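Local structure of ribonuclease P protein component 3 (Thermococcus kodakarensis KOD1, 3WYZ) at residues K56-R59 with G60-K64; G94-R97 with I98-M101; I155-F158 with M159-W163; A205-L209 with N210-R214. The protein probably forms part of ribonuclease P, the RNA-protein complex that cleaves precursor tRNAs to generate their mature 5' ends. All blocks are in the same frame, centred on the assembly; numbering follows the deposited sequence.

Interaction 1 of 4, residues K56-R59 with G60-K64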
loop_
_atom_site.group_PDB
_atom_site.type_symbol
_atom_site.label_atom_id
_atom_site.label_comp_id
_atom_site.label_asym_id
_atom_site.label_seq_id
_atom_site.Cartn_x
_atom_site.Cartn_y
_atom_site.Cartn_z
ATOM N N LYS A 56 -13.265 -15.468 0.767
ATOM C CA LYS A 56 -14.696 -15.441 1.050
ATOM C C LYS A 56 -14.937 -15.238 2.542
ATOM O O LYS A 56 -15.779 -14.434 2.937
ATOM C CB LYS A 56 -15.370 -16.735 0.577
ATOM C CG LYS A 56 -16.893 -16.696 0.647
ATOM C CD LYS A 56 -17.528 -18.027 0.262
ATOM C CE LYS A 56 -19.023 -18.023 0.552
ATOM N NZ LYS A 56 -19.716 -19.217 -0.008
ATOM N N GLU A 57 -14.183 -15.968 3.359
ATOM C CA GLU A 57 -14.261 -15.846 4.814
ATOM C C GLU A 57 -13.802 -14.462 5.277
ATOM O O GLU A 57 -14.367 -13.906 6.221
ATOM C CB GLU A 57 -13.424 -16.943 5.489
ATOM C CG GLU A 57 -13.653 -17.081 6.990
ATOM C CD GLU A 57 -12.804 -18.173 7.635
ATOM O OE1 GLU A 57 -12.372 -19.116 6.929
ATOM O OE2 GLU A 57 -12.573 -18.090 8.865
ATOM N N LEU A 58 -12.782 -13.917 4.614
ATOM C CA LEU A 58 -12.287 -12.565 4.907
ATOM C C LEU A 58 -13.276 -11.478 4.489
ATOM O O LEU A 58 -13.499 -10.519 5.229
ATOM C CB LEU A 58 -10.936 -12.320 4.224
ATOM C CG LEU A 58 -9.749 -13.093 4.804
ATOM C CD1 LEU A 58 -8.569 -13.064 3.850
ATOM C CD2 LEU A 58 -9.355 -12.543 6.169
ATOM N N ARG A 59 -13.862 -11.638 3.308
ATOM C CA ARG A 59 -14.867 -10.703 2.803
ATOM C C ARG A 59 -16.102 -10.663 3.698
ATOM O O ARG A 59 -16.656 -9.595 3.940
ATOM C CB ARG A 59 -15.280 -11.067 1.377
ATOM C CG ARG A 59 -14.410 -10.452 0.290
ATOM C CD ARG A 59 -14.277 -11.366 -0.923
ATOM N NE ARG A 59 -15.541 -12.010 -1.290
ATOM C CZ ARG A 59 -15.646 -13.104 -2.046
ATOM N NH1 ARG A 59 -14.564 -13.695 -2.547
ATOM N NH2 ARG A 59 -16.848 -13.611 -2.310
ATOM N N GLY A 60 -16.526 -11.824 4.185
ATOM C CA GLY A 60 -17.652 -11.909 5.114
ATOM C C GLY A 60 -17.335 -11.342 6.484
ATOM O O GLY A 60 -18.220 -10.868 7.183
ATOM N N LYS A 61 -16.064 -11.391 6.867
ATOM C CA LYS A 61 -15.619 -10.915 8.175
ATOM C C LYS A 61 -15.330 -9.410 8.185
ATOM O O LYS A 61 -15.775 -8.695 9.088
ATOM C CB LYS A 61 -14.380 -11.706 8.613
ATOM C CG LYS A 61 -13.716 -11.230 9.893
ATOM C CD LYS A 61 -14.666 -11.221 11.080
ATOM C CE LYS A 61 -13.946 -10.800 12.352
ATOM N NZ LYS A 61 -12.858 -11.749 12.724
ATOM N N TYR A 62 -14.574 -8.938 7.193
ATOM C CA TYR A 62 -14.103 -7.547 7.157
ATOM C C TYR A 62 -14.761 -6.653 6.105
ATOM O O TYR A 62 -14.734 -5.430 6.243
ATOM C CB TYR A 62 -12.597 -7.517 6.933
ATOM C CG TYR A 62 -11.812 -8.277 7.967
ATOM C CD1 TYR A 62 -11.561 -7.730 9.218
ATOM C CD2 TYR A 62 -11.311 -9.544 7.688
ATOM C CE1 TYR A 62 -10.838 -8.428 10.167
ATOM C CE2 TYR A 62 -10.584 -10.247 8.623
ATOM C CZ TYR A 62 -10.347 -9.687 9.858
ATOM O OH TYR A 62 -9.616 -10.398 10.781
ATOM N N GLY A 63 -15.320 -7.248 5.056
ATOM C CA GLY A 63 -15.951 -6.493 3.971
ATOM C C GLY A 63 -14.994 -6.249 2.819
ATOM O O GLY A 63 -15.048 -6.943 1.803
ATOM N N LYS A 64 -14.126 -5.249 2.978
ATOM C CA LYS A 64 -13.109 -4.925 1.978
ATOM C C LYS A 64 -11.816 -5.665 2.305
ATOM O O LYS A 64 -11.323 -5.602 3.433
ATOM C CB LYS A 64 -12.850 -3.419 1.942
ATOM C CG LYS A 64 -14.059 -2.588 1.534
ATOM C CD LYS A 64 -14.337 -2.741 0.051
ATOM C CE LYS A 64 -15.485 -1.863 -0.432
ATOM N NZ LYS A 64 -15.922 -2.145 -1.834
#
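Leu58 and Tyr62 stand one turn apart at the end of helix 48-62, and the backbone bond between them is short and straight: Tyr62 N lies 2.7 Å from Leu58 O, at an N-H...O angle of 167°. Gly60 N to Lys56 O, at 3.0 Å, repeats the same i to i+4 pattern. Between these two, Lys61 N makes weak bonds to both Glu57 O and Leu58 O; one residue past Tyr62, Gly63 N reaches Arg59 O weakly as Gly63 leaves the helix with positive phi, a backbone shape that a side chain would strain.

Among the side chains, CD2 of Leu58 meets CE2 of Tyr62 at 3.6 Å, the two side chains lying obliquely to each other. Tyr62 has CG beside its backbone N (chi1 -57°), which turns the ring back so that its edge, at CD2, comes to 3.4 Å from Leu58 O, which lies near the ring plane. Over one ring face lies CG of Lys61, 3.5 Å above the plane, while NZ of that lysine is salt-bridged to Glu21. Arg59, bent at chi2 and chi3, folds its guanidinium back so that one face rests on CA of Lys56. With an alanine here in place of the tyrosine, the Leu58 methyl and the Lys61 CG would probably lose their aromatic partner, leaving a gap between them.

The helix is the middle element of the unit strand 33-41, helix 48-62, strand 65-70. The Tyr62 ring stacks on Phe36 and meets His24 edge-to-face, while Leu58 touches Phe36 and Val65, so residues of both flanking strands are engaged.

Interaction 2 of 4, residues G94-R97 with I98-M101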
loop_
_atom_site.group_PDB
_atom_site.type_symbol
_atom_site.label_atom_id
_atom_site.label_comp_id
_atom_site.label_asym_id
_atom_site.label_seq_id
_atom_site.Cartn_x
_atom_site.Cartn_y
_atom_site.Cartn_z
ATOM N N GLY A 94 10.578 -3.570 -2.563
ATOM C CA GLY A 94 11.884 -3.864 -1.982
ATOM C C GLY A 94 12.870 -4.488 -2.951
ATOM O O GLY A 94 14.072 -4.209 -2.886
ATOM N N ASP A 95 12.368 -5.357 -3.824
ATOM C CA ASP A 95 13.176 -5.947 -4.883
ATOM C C ASP A 95 12.864 -5.199 -6.173
ATOM O O ASP A 95 11.700 -4.921 -6.470
ATOM C CB ASP A 95 12.863 -7.442 -5.016
ATOM C CG ASP A 95 13.746 -8.156 -6.042
ATOM O OD1 ASP A 95 14.753 -7.585 -6.514
ATOM O OD2 ASP A 95 13.429 -9.315 -6.373
ATOM N N MET A 96 13.904 -4.866 -6.932
ATOM C CA MET A 96 13.739 -4.054 -8.131
ATOM C C MET A 96 13.006 -4.775 -9.260
ATOM O O MET A 96 12.241 -4.146 -10.000
ATOM C CB MET A 96 15.091 -3.534 -8.620
ATOM C CG MET A 96 15.531 -2.257 -7.925
ATOM S SD MET A 96 14.388 -0.881 -8.175
ATOM C CE MET A 96 15.546 0.487 -8.210
ATOM N N ARG A 97 13.243 -6.080 -9.397
ATOM C CA ARG A 97 12.490 -6.910 -10.343
ATOM C C ARG A 97 11.008 -6.965 -9.968
ATOM O O ARG A 97 10.134 -6.966 -10.842
ATOM C CB ARG A 97 13.046 -8.337 -10.384
ATOM C CG ARG A 97 14.410 -8.458 -11.036
ATOM C CD ARG A 97 14.805 -9.914 -11.248
ATOM N NE ARG A 97 16.066 -10.026 -11.981
ATOM C CZ ARG A 97 16.643 -11.172 -12.339
ATOM N NH1 ARG A 97 16.085 -12.343 -12.038
ATOM N NH2 ARG A 97 17.793 -11.146 -13.007
ATOM N N ILE A 98 10.740 -7.017 -8.665
ATOM C CA ILE A 98 9.375 -7.063 -8.145
ATOM C C ILE A 98 8.693 -5.717 -8.311
ATOM O O ILE A 98 7.559 -5.655 -8.784
ATOM C CB ILE A 98 9.346 -7.492 -6.663
ATOM C CG1 ILE A 98 9.881 -8.927 -6.521
ATOM C CG2 ILE A 98 7.942 -7.376 -6.077
ATOM C CD1 ILE A 98 9.100 -9.986 -7.275
ATOM N N ASN A 99 9.391 -4.651 -7.927
ATOM C CA ASN A 99 8.888 -3.295 -8.115
ATOM C C ASN A 99 8.465 -3.044 -9.561
ATOM O O ASN A 99 7.402 -2.486 -9.803
ATOM C CB ASN A 99 9.939 -2.255 -7.703
ATOM C CG ASN A 99 10.132 -2.173 -6.202
ATOM O OD1 ASN A 99 9.552 -2.939 -5.451
ATOM N ND2 ASN A 99 10.968 -1.244 -5.763
ATOM N N ARG A 100 9.297 -3.465 -10.509
ATOM C CA ARG A 100 9.011 -3.292 -11.935
ATOM C C ARG A 100 7.839 -4.157 -12.397
ATOM O O ARG A 100 6.945 -3.672 -13.093
ATOM C CB ARG A 100 10.256 -3.614 -12.768
ATOM C CG ARG A 100 10.158 -3.214 -14.238
ATOM C CD ARG A 100 11.108 -4.029 -15.111
ATOM N NE ARG A 100 10.728 -5.444 -15.152
ATOM C CZ ARG A 100 11.383 -6.396 -15.818
ATOM N NH1 ARG A 100 12.476 -6.111 -16.525
ATOM N NH2 ARG A 100 10.938 -7.649 -15.780
ATOM N N MET A 101 7.845 -5.430 -12.008
ATOM C CA MET A 101 6.810 -6.375 -12.439
ATOM C C MET A 101 5.440 -6.059 -11.838
ATOM O O MET A 101 4.413 -6.312 -12.466
ATOM C CB MET A 101 7.202 -7.809 -12.077
ATOM C CG MET A 101 6.275 -8.875 -12.660
ATOM S SD MET A 101 6.195 -8.839 -14.465
ATOM C CE MET A 101 4.963 -10.097 -14.775
#
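The carboxamide of Asn99 and the carboxylate of Asp95 are the flat groups that carry the contact; the amide is bonded through both polar atoms, while the carboxylate lies against Ile98. Asn99 OD1 accepts the backbone N-H of Gly94 at 3.1 Å, the donor tilted 19° from the carbonyl plane, while ND2 is held from outside by the carbonyl oxygens of Pro113 and Gly121. This double hold probably fixes the rotation of the buried amide. Its first torsion puts CG beside the backbone N (chi1 -72°), turning the group back toward the start of the helix; SD of Met96 comes to 4.2 Å from ND2. Of the Asp95 carboxylate, OD2 touches CG1 of Ile98 at 3.6 Å, the two side chains crossing at about a right angle, and the same oxygen forms a long, weak ion pair with Arg72.

Asp95 occupies the N-cap position, and the first full turn follows with Asn99 N 2.7 Å from Asp95 O and Arg100 N 3.1 Å from Met96 O. A leucine in place of the asparagine would probably leave Gly94 N and the Pro113 and Gly121 carbonyls without their mates and weaken the tie between their loops.

The arrangement is a helix N-terminus in the unit strand 88-92, helix 96-104, strand 109-111 of the TIM barrel-like fold, where Asn99 links the loop before the helix to the one after strand 109-111.

Interaction 3 of 4, residues I155-F158 with M159-W163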
loop_
_atom_site.group_PDB
_atom_site.type_symbol
_atom_site.label_atom_id
_atom_site.label_comp_id
_atom_site.label_asym_id
_atom_site.label_seq_id
_atom_site.Cartn_x
_atom_site.Cartn_y
_atom_site.Cartn_z
ATOM N N ILE A 155 14.847 6.065 5.760
ATOM C CA ILE A 155 13.504 5.800 5.241
ATOM C C ILE A 155 12.832 7.096 4.778
ATOM O O ILE A 155 12.287 7.148 3.682
ATOM C CB ILE A 155 12.601 5.112 6.295
ATOM C CG1 ILE A 155 13.146 3.725 6.701
ATOM C CG2 ILE A 155 11.177 4.968 5.774
ATOM C CD1 ILE A 155 13.033 2.646 5.640
ATOM N N LEU A 156 12.880 8.134 5.610
ATOM C CA LEU A 156 12.253 9.419 5.270
ATOM C C LEU A 156 12.833 10.013 3.989
ATOM O O LEU A 156 12.078 10.549 3.165
ATOM C CB LEU A 156 12.379 10.427 6.415
ATOM C CG LEU A 156 11.451 10.179 7.608
ATOM C CD1 LEU A 156 11.924 10.930 8.848
ATOM C CD2 LEU A 156 10.012 10.548 7.283
ATOM N N ARG A 157 14.155 9.909 3.812
ATOM C CA ARG A 157 14.790 10.361 2.569
ATOM C C ARG A 157 14.228 9.625 1.354
ATOM O O ARG A 157 13.947 10.247 0.333
ATOM C CB ARG A 157 16.322 10.215 2.613
ATOM C CG ARG A 157 17.017 11.309 3.412
ATOM C CD ARG A 157 18.532 11.364 3.209
ATOM N NE ARG A 157 19.192 10.049 3.217
ATOM C CZ ARG A 157 19.475 9.321 2.133
ATOM N NH1 ARG A 157 20.080 8.149 2.271
ATOM N NH2 ARG A 157 19.156 9.739 0.911
ATOM N N PHE A 158 14.063 8.309 1.473
ATOM C CA PHE A 158 13.554 7.493 0.370
ATOM C C PHE A 158 12.112 7.842 0.048
ATOM O O PHE A 158 11.724 7.880 -1.119
ATOM C CB PHE A 158 13.652 5.988 0.680
ATOM C CG PHE A 158 15.038 5.521 1.051
ATOM C CD1 PHE A 158 16.171 6.115 0.510
ATOM C CD2 PHE A 158 15.202 4.468 1.939
ATOM C CE1 PHE A 158 17.439 5.672 0.854
ATOM C CE2 PHE A 158 16.460 4.024 2.292
ATOM C CZ PHE A 158 17.581 4.622 1.750
ATOM N N MET A 159 11.323 8.079 1.090
ATOM C CA MET A 159 9.936 8.489 0.927
ATOM C C MET A 159 9.826 9.861 0.266
ATOM O O MET A 159 8.923 10.085 -0.536
ATOM C CB MET A 159 9.227 8.515 2.273
ATOM C CG MET A 159 8.952 7.135 2.839
ATOM S SD MET A 159 8.066 7.229 4.401
ATOM C CE MET A 159 7.942 5.498 4.826
ATOM N N MET A 160 10.739 10.767 0.607
ATOM C CA MET A 160 10.817 12.075 -0.042
ATOM C C MET A 160 11.145 11.951 -1.529
ATOM O O MET A 160 10.523 12.620 -2.344
ATOM C CB MET A 160 11.854 12.967 0.647
ATOM C CG MET A 160 11.435 13.448 2.028
ATOM S SD MET A 160 12.773 14.276 2.911
ATOM C CE MET A 160 12.161 14.263 4.598
ATOM N N LYS A 161 12.114 11.105 -1.877
ATOM C CA LYS A 161 12.495 10.901 -3.283
ATOM C C LYS A 161 11.340 10.301 -4.087
ATOM O O LYS A 161 11.066 10.727 -5.209
ATOM C CB LYS A 161 13.729 9.993 -3.415
ATOM C CG LYS A 161 15.018 10.565 -2.831
ATOM C CD LYS A 161 16.245 10.129 -3.628
ATOM C CE LYS A 161 17.533 10.225 -2.813
ATOM N NZ LYS A 161 18.751 10.293 -3.677
ATOM N N THR A 162 10.674 9.307 -3.508
ATOM C CA THR A 162 9.544 8.659 -4.150
ATOM C C THR A 162 8.361 9.617 -4.300
ATOM O O THR A 162 7.691 9.622 -5.332
ATOM C CB THR A 162 9.102 7.412 -3.367
ATOM O OG1 THR A 162 10.202 6.497 -3.260
ATOM C CG2 THR A 162 7.956 6.725 -4.055
ATOM N N TRP A 163 8.099 10.421 -3.277
ATOM C CA TRP A 163 7.016 11.402 -3.353
ATOM C C TRP A 163 7.245 12.395 -4.496
ATOM O O TRP A 163 6.337 12.671 -5.262
ATOM C CB TRP A 163 6.849 12.151 -2.028
ATOM C CG TRP A 163 6.094 13.446 -2.169
ATOM C CD1 TRP A 163 6.555 14.691 -1.893
ATOM C CD2 TRP A 163 4.753 13.612 -2.658
ATOM N NE1 TRP A 163 5.586 15.631 -2.163
ATOM C CE2 TRP A 163 4.472 14.996 -2.639
ATOM C CE3 TRP A 163 3.772 12.727 -3.117
ATOM C CZ2 TRP A 163 3.240 15.521 -3.046
ATOM C CZ3 TRP A 163 2.542 13.250 -3.527
ATOM C CH2 TRP A 163 2.293 14.641 -3.491
#
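Met159 and Phe158 carry this turn of helix 149-168, one by its side chain and the other mostly by its carbonyl. Met159 runs extended beyond CG (chi2 -178°) and brings its terminal methyl against Ile155: CE is 3.4 Å from CG2, a squeezed methyl-methyl approach. The backbone sets the pair, since Met159 N donates to Ile155 O at 2.9 Å. One residue on, CG of Met160 lies 3.2 Å from Leu156 O, and its CE is a looser 4.3 Å from Leu156 CB.

Phe158 O accepts two donors. Thr162 N and Thr162 OG1 each lie 3.0 Å from it and reach it from opposite faces of the carbonyl plane, so the buried hydroxyl is satisfied within its own helix. The threonine has OG1 beside its backbone N (chi1 -58°), which directs the hydroxyl back down the helix to that oxygen. Such i to i+4 pairing is that of a regular alpha-helix, here one that follows strand 136-140 and the short helix 142-145 in the TIM barrel-like fold: Thr162 faces that strand at Ile137 and Phe139, Met159 reaches Ile198 of helix 188-198, and Phe158, Met159 and Thr162 all touch Trp114.

On the solvent side, Arg157 and Lys161 run in company, with their ends turned in one direction. CE of Lys161 meets the guanidinium at its edge, 4.1 Å from NH2, and the like charges come to 4.6 Å between Arg157 NH2 and Lys161 NZ without touching.

Interaction 4 of 4, residues A205-L209 with N210-R214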
loop_
_atom_site.group_PDB
_atom_site.type_symbol
_atom_site.label_atom_id
_atom_site.label_comp_id
_atom_site.label_asym_id
_atom_site.label_seq_id
_atom_site.Cartn_x
_atom_site.Cartn_y
_atom_site.Cartn_z
ATOM N N ALA A 205 -1.764 15.688 1.120
ATOM C CA ALA A 205 -1.844 14.690 2.194
ATOM C C ALA A 205 -3.280 14.219 2.427
ATOM O O ALA A 205 -3.532 13.029 2.619
ATOM C CB ALA A 205 -1.259 15.246 3.478
ATOM N N ARG A 206 -4.215 15.163 2.400
ATOM C CA ARG A 206 -5.640 14.860 2.531
ATOM C C ARG A 206 -6.131 13.960 1.398
ATOM O O ARG A 206 -6.890 13.022 1.637
ATOM C CB ARG A 206 -6.449 16.162 2.554
ATOM C CG ARG A 206 -7.933 16.003 2.839
ATOM C CD ARG A 206 -8.673 17.328 2.704
ATOM N NE ARG A 206 -8.141 18.342 3.612
ATOM C CZ ARG A 206 -8.383 18.398 4.924
ATOM N NH1 ARG A 206 -9.165 17.494 5.520
ATOM N NH2 ARG A 206 -7.836 19.368 5.652
ATOM N N ALA A 207 -5.708 14.253 0.169
ATOM C CA ALA A 207 -6.113 13.456 -0.996
ATOM C C ALA A 207 -5.588 12.026 -0.941
ATOM O O ALA A 207 -6.239 11.111 -1.449
ATOM C CB ALA A 207 -5.671 14.123 -2.287
ATOM N N SER A 208 -4.427 11.832 -0.315
ATOM C CA SER A 208 -3.852 10.498 -0.134
ATOM C C SER A 208 -4.658 9.589 0.810
ATOM O O SER A 208 -4.498 8.366 0.778
ATOM C CB SER A 208 -2.408 10.611 0.361
ATOM O OG SER A 208 -1.605 11.279 -0.599
ATOM N N LEU A 209 -5.498 10.174 1.659
ATOM C CA LEU A 209 -6.407 9.404 2.514
ATOM C C LEU A 209 -7.866 9.468 2.054
ATOM O O LEU A 209 -8.699 8.694 2.522
ATOM C CB LEU A 209 -6.320 9.901 3.955
ATOM C CG LEU A 209 -5.002 9.671 4.696
ATOM C CD1 LEU A 209 -5.102 10.261 6.095
ATOM C CD2 LEU A 209 -4.641 8.189 4.755
ATOM N N ASN A 210 -8.173 10.374 1.131
ATOM C CA ASN A 210 -9.553 10.629 0.729
ATOM C C ASN A 210 -9.763 10.257 -0.736
ATOM O O ASN A 210 -10.321 9.194 -1.046
ATOM C CB ASN A 210 -9.895 12.103 1.005
ATOM C CG ASN A 210 -11.352 12.445 0.738
ATOM O OD1 ASN A 210 -12.061 11.741 0.017
ATOM N ND2 ASN A 210 -11.806 13.545 1.327
ATOM N N PHE A 211 -9.276 11.105 -1.635
ATOM C CA PHE A 211 -9.590 10.991 -3.057
ATOM C C PHE A 211 -8.995 9.756 -3.729
ATOM O O PHE A 211 -9.683 9.069 -4.478
ATOM C CB PHE A 211 -9.138 12.257 -3.788
ATOM C CG PHE A 211 -9.307 12.184 -5.269
ATOM C CD1 PHE A 211 -10.569 12.293 -5.840
ATOM C CD2 PHE A 211 -8.208 12.001 -6.098
ATOM C CE1 PHE A 211 -10.733 12.222 -7.215
ATOM C CE2 PHE A 211 -8.366 11.929 -7.470
ATOM C CZ PHE A 211 -9.630 12.037 -8.030
ATOM N N TYR A 212 -7.720 9.481 -3.477
ATOM C CA TYR A 212 -7.038 8.377 -4.157
ATOM C C TYR A 212 -7.482 6.988 -3.707
ATOM O O TYR A 212 -7.595 6.095 -4.540
ATOM C CB TYR A 212 -5.520 8.523 -4.051
ATOM C CG TYR A 212 -4.982 9.629 -4.928
ATOM C CD1 TYR A 212 -4.948 9.489 -6.311
ATOM C CD2 TYR A 212 -4.539 10.824 -4.379
ATOM C CE1 TYR A 212 -4.467 10.502 -7.118
ATOM C CE2 TYR A 212 -4.067 11.847 -5.180
ATOM C CZ TYR A 212 -4.029 11.682 -6.546
ATOM O OH TYR A 212 -3.552 12.700 -7.340
ATOM N N PRO A 213 -7.718 6.790 -2.398
ATOM C CA PRO A 213 -8.333 5.537 -1.963
ATOM C C PRO A 213 -9.725 5.301 -2.577
ATOM O O PRO A 213 -10.057 4.163 -2.922
ATOM C CB PRO A 213 -8.425 5.713 -0.450
ATOM C CG PRO A 213 -7.262 6.576 -0.117
ATOM C CD PRO A 213 -7.187 7.555 -1.254
ATOM N N ARG A 214 -10.516 6.365 -2.719
ATOM C CA ARG A 214 -11.836 6.286 -3.369
ATOM C C ARG A 214 -11.769 5.792 -4.819
ATOM O O ARG A 214 -12.706 5.167 -5.313
ATOM C CB ARG A 214 -12.532 7.649 -3.337
ATOM C CG ARG A 214 -13.162 8.017 -1.998
ATOM C CD ARG A 214 -13.398 9.525 -1.885
ATOM N NE ARG A 214 -13.969 10.097 -3.108
ATOM C CZ ARG A 214 -13.917 11.385 -3.453
ATOM N NH1 ARG A 214 -13.328 12.289 -2.674
ATOM N NH2 ARG A 214 -14.468 11.776 -4.596
#
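The junction between helix 202-209 and helix 211-217 is tied across at Ala207 and Tyr212. Tyr212 N donates to Ala207 O over five residues rather than four, at 3.0 Å and an almost perfectly straight 178°, the donor nearly along the C=O axis. A second, weak bond reaches the same oxygen from Asn210 N at 3.3 Å, so one carbonyl takes both bonds where helix 202-209 gives way to the weakly bonded helix 211-217.

The Tyr212 ring lies beside the same carbonyl: CD2 is 3.4 Å from Ala207 O and CE2 4.0 Å from Ala207 CB, while Ser208 N is at the ring edge. One ring face takes CD2 of Phe211, about 3.9 Å above its centre. The other flank of Phe211, at CD1, lies over the rim of the Arg214 guanidinium, so this phenyl bridges two flat groups.

In the TIM barrel-like fold this junction lies near both end strands of the parallel sheet: Pro213 touches Val14 and Met16 of strand 14-18, and Tyr212 and Ser208 touch Arg173 of strand 173-176. Pro213, lacking an N-H, lies with CG 3.4 Å from Ser208 O.

Asn210 has CG anti to the backbone N (chi1 -175°), which presents OD1 to Arg214. NH1 of Arg214 donates to Asn210 OD1 at 3.0 Å, the oxygen lying in the guanidinium plane but the donor well above the amide carbonyl plane. That arginine also makes a cation-pi contact with Phe8, and ND2 of Asn210 bonds weakly to Ser9 O near the chain's start.

How the interactions relate
From the N terminus the four contacts come strictly in series, none nested in or crossing another, and each closes only a turn or two of backbone. Interaction 1 ends helix 48-62 before strand 65-70; interaction 2 starts helix 96-104 after strand 88-92; interaction 3 lies within helix 149-168, which precedes the last strand, 173-176; interaction 4 joins helices 202-209 and 211-217 and meets both outermost strands. Interactions 1 and 3 lie on opposite sides of the chain's centre, about 33 Å apart between centres, and so do interactions 2 and 4, about 25 Å apart. Interactions 3 and 4 approach most, to about 5 Å between nearest atoms, without touching; helix 188-198 contacts both.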